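Local coordinates for protein acetyl xylan esterase (Metagenome, PDB 6XYC) that probably removes acetyl and feruloyl groups from complex xylans as a bifunctional serine esterase of the alpha/beta hydrolase fold, at residues D6-S11 against D28-K33. Numbering follows the deposited sequence.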
ATOM      1  N   ASP A   6      -8.752  22.743  -5.057  1.00 42.00           N
ATOM      2  CA  ASP A   6      -9.978  22.624  -5.837  1.00 46.45           C
ATOM      3  C   ASP A   6     -10.317  21.186  -6.206  1.00 43.59           C
ATOM      4  O   ASP A   6     -11.292  20.967  -6.935  1.00 44.09           O
ATOM      5  CB  ASP A   6      -9.882  23.476  -7.108  1.00 57.45           C
ATOM      6  CG  ASP A   6      -8.814  22.990  -8.065  1.00 68.45           C
ATOM      7  OD1 ASP A   6      -8.837  23.419  -9.237  1.00 77.19           O
ATOM      8  OD2 ASP A   6      -7.950  22.189  -7.648  1.00 56.50           O
ATOM      9  N   THR A   7      -9.561  20.202  -5.720  1.00 39.77           N
ATOM     10  CA  THR A   7      -9.886  18.808  -6.002  1.00 38.94           C
ATOM     11  C   THR A   7     -10.839  18.200  -4.982  1.00 34.95           C
ATOM     12  O   THR A   7     -11.418  17.143  -5.257  1.00 30.90           O
ATOM     13  CB  THR A   7      -8.612  17.950  -6.049  1.00 33.82           C
ATOM     14  OG1 THR A   7      -7.940  18.012  -4.781  1.00 33.06           O
ATOM     15  CG2 THR A   7      -7.680  18.433  -7.143  1.00 36.24           C
ATOM     16  N   TYR A   8     -11.031  18.839  -3.828  1.00 33.40           N
ATOM     17  CA  TYR A   8     -11.836  18.262  -2.762  1.00 30.77           C
ATOM     18  C   TYR A   8     -12.800  19.291  -2.184  1.00 30.87           C
ATOM     19  O   TYR A   8     -12.526  20.494  -2.168  1.00 31.55           O
ATOM     20  CB  TYR A   8     -10.951  17.681  -1.632  1.00 29.31           C
ATOM     21  CG  TYR A   8      -9.997  18.667  -0.969  1.00 32.25           C
ATOM     22  CD1 TYR A   8     -10.363  19.350   0.186  1.00 31.33           C
ATOM     23  CD2 TYR A   8      -8.729  18.900  -1.487  1.00 31.66           C
ATOM     24  CE1 TYR A   8      -9.499  20.250   0.793  1.00 32.41           C
ATOM     25  CE2 TYR A   8      -7.858  19.797  -0.885  1.00 32.43           C
ATOM     26  CZ  TYR A   8      -8.247  20.466   0.255  1.00 34.23           C
ATOM     27  OH  TYR A   8      -7.389  21.355   0.859  1.00 37.77           O
ATOM     28  N   SER A   9     -13.936  18.788  -1.701  1.00 31.09           N
ATOM     29  CA  SER A   9     -14.940  19.602  -1.031  1.00 30.34           C
ATOM     30  C   SER A   9     -14.787  19.603   0.482  1.00 30.69           C
ATOM     31  O   SER A   9     -15.257  20.541   1.141  1.00 31.39           O
ATOM     32  CB  SER A   9     -16.345  19.099  -1.382  1.00 35.04           C
ATOM     33  OG  SER A   9     -16.526  17.771  -0.917  1.00 32.02           O
ATOM     34  N   THR A  10     -14.132  18.586   1.036  1.00 28.28           N
ATOM     35  CA  THR A  10     -14.039  18.383   2.471  1.00 25.99           C
ATOM     36  C   THR A  10     -12.693  17.738   2.757  1.00 29.87           C
ATOM     37  O   THR A  10     -12.249  16.862   2.008  1.00 25.74           O
ATOM     38  CB  THR A  10     -15.174  17.493   2.983  1.00 28.76           C
ATOM     39  OG1 THR A  10     -16.428  17.990   2.507  1.00 31.44           O
ATOM     40  CG2 THR A  10     -15.195  17.465   4.494  1.00 30.65           C
ATOM     41  N   SER A  11     -12.047  18.179   3.831  1.00 26.10           N
ATOM     42  CA  SER A  11     -10.797  17.578   4.258  1.00 27.65           C
ATOM     43  C   SER A  11     -10.778  17.496   5.774  1.00 28.89           C
ATOM     44  O   SER A  11     -11.223  18.416   6.466  1.00 26.93           O
ATOM     45  CB  SER A  11      -9.582  18.375   3.762  1.00 28.45           C
ATOM     46  OG  SER A  11      -9.525  19.660   4.355  1.00 27.68           O
ATOM     47  N   ASP A  28      -4.951  11.594   6.636  1.00 24.48           N
ATOM     48  CA  ASP A  28      -5.722  12.697   6.078  1.00 22.44           C
ATOM     49  C   ASP A  28      -6.839  12.122   5.221  1.00 26.67           C
ATOM     50  O   ASP A  28      -6.640  11.126   4.518  1.00 25.38           O
ATOM     51  CB  ASP A  28      -4.840  13.623   5.241  1.00 23.83           C
ATOM     52  CG  ASP A  28      -3.640  14.141   6.007  1.00 25.64           C
ATOM     53  OD1 ASP A  28      -3.740  14.299   7.246  1.00 25.79           O
ATOM     54  OD2 ASP A  28      -2.602  14.383   5.360  1.00 26.75           O
ATOM     55  N   ILE A  29      -8.015  12.746   5.274  1.00 26.35           N
ATOM     56  CA  ILE A  29      -9.176  12.291   4.514  1.00 24.95           C
ATOM     57  C   ILE A  29      -9.662  13.437   3.637  1.00 27.98           C
ATOM     58  O   ILE A  29      -9.875  14.547   4.130  1.00 29.56           O
ATOM     59  CB  ILE A  29     -10.306  11.806   5.441  1.00 24.50           C
ATOM     60  CG1 ILE A  29      -9.829  10.650   6.321  1.00 26.93           C
ATOM     61  CG2 ILE A  29     -11.512  11.385   4.621  1.00 28.12           C
ATOM     62  CD1 ILE A  29     -10.824  10.248   7.390  1.00 30.25           C
ATOM     63  N   TYR A  30      -9.853  13.166   2.349  1.00 24.04           N
ATOM     64  CA  TYR A  30     -10.359  14.141   1.390  1.00 26.32           C
ATOM     65  C   TYR A  30     -11.564  13.557   0.662  1.00 27.56           C
ATOM     66  O   TYR A  30     -11.526  12.401   0.233  1.00 26.69           O
ATOM     67  CB  TYR A  30      -9.291  14.534   0.362  1.00 24.08           C
ATOM     68  CG  TYR A  30      -8.018  15.089   0.952  1.00 26.45           C
ATOM     69  CD1 TYR A  30      -7.873  16.446   1.183  1.00 26.62           C
ATOM     70  CD2 TYR A  30      -6.952  14.254   1.264  1.00 25.62           C
ATOM     71  CE1 TYR A  30      -6.708  16.959   1.713  1.00 27.91           C
ATOM     72  CE2 TYR A  30      -5.783  14.758   1.802  1.00 26.83           C
ATOM     73  CZ  TYR A  30      -5.667  16.116   2.023  1.00 26.81           C
ATOM     74  OH  TYR A  30      -4.508  16.632   2.554  1.00 28.62           O
ATOM     75  N   LEU A  31     -12.638  14.359   0.518  1.00 27.58           N
ATOM     76  CA  LEU A  31     -13.796  13.948  -0.265  1.00 28.22           C
ATOM     77  C   LEU A  31     -13.860  14.744  -1.568  1.00 28.87           C
ATOM     78  O   LEU A  31     -13.501  15.926  -1.582  1.00 27.59           O
ATOM     79  CB  LEU A  31     -15.100  14.150   0.510  1.00 27.81           C
ATOM     80  CG  LEU A  31     -15.137  13.589   1.934  1.00 28.48           C
ATOM     81  CD1 LEU A  31     -16.469  13.916   2.603  1.00 31.06           C
ATOM     82  CD2 LEU A  31     -14.881  12.086   1.938  1.00 30.37           C
ATOM     83  N   PRO A  32     -14.319  14.142  -2.669  1.00 29.75           N
ATOM     84  CA  PRO A  32     -14.236  14.828  -3.966  1.00 32.40           C
ATOM     85  C   PRO A  32     -15.013  16.137  -3.994  1.00 36.51           C
ATOM     86  O   PRO A  32     -15.991  16.329  -3.270  1.00 33.17           O
ATOM     87  CB  PRO A  32     -14.828  13.811  -4.952  1.00 35.95           C
ATOM     88  CG  PRO A  32     -14.673  12.476  -4.278  1.00 31.32           C
ATOM     89  CD  PRO A  32     -14.794  12.750  -2.799  1.00 31.39           C
ATOM     90  N   LYS A  33     -14.558  17.045  -4.859  1.00 37.00           N
ATOM     91  CA  LYS A  33     -15.271  18.301  -5.075  1.00 40.19           C
ATOM     92  C   LYS A  33     -16.707  18.041  -5.500  1.00 40.89           C
ATOM     93  O   LYS A  33     -17.650  18.621  -4.948  1.00 42.63           O
ATOM     94  CB  LYS A  33     -14.540  19.135  -6.126  1.00 38.49           C
ATOM     95  CG  LYS A  33     -15.243  20.435  -6.498  1.00 40.40           C
ATOM     96  CD  LYS A  33     -14.980  21.569  -5.495  1.00 48.60           C
ATOM     97  CE  LYS A  33     -13.528  21.660  -5.042  1.00 50.08           C
ATOM     98  NZ  LYS A  33     -13.376  22.293  -3.705  1.00 46.66           N
TER
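Tyr-8 and Tyr-30 meet in a T-shaped pair, ring centroids 4.9 Å apart and planes at 62°. Tyr-30 points its edge at the face of Tyr-8, with CD1 sitting over the ring centre. With CG of Tyr-8 between the backbone N and the carbonyl carbon (chi1 58°), the ring is carried across to Tyr-30. CB of Ser-11 packs 3.6 Å from the same CD1 of Tyr-30. Trimming Tyr-8 to an alanine would probably open a gap over CD1 of Tyr-30, which would lose the ring face it points into. Among apolar contacts on the other face of the sheet, Thr-10 CB lies alongside Leu-31 CD1 at 3.8 Å.

The backbones form the edge hairpin of the alpha/beta hydrolase sheet, strand 8-16 running antiparallel to strand 26-32, whose far side pairs with strand 73-77; helix 56-69 covers Tyr-30.

Leu-31 N reaches Thr-10 O at 2.9 Å, and Ser-9 N binds Leu-31 O. Where the chain turns a corner, Ser-9 OG donates to Pro-32 O (2.8 Å). Lys-33 gives its backbone N to Thr-7 O, while its side chain, bent at chi2 and chi3, curls back toward Tyr-8 O; the modelled NZ to O distance of 2.5 Å is too short to trust, leaving the exact place of NZ doubtful.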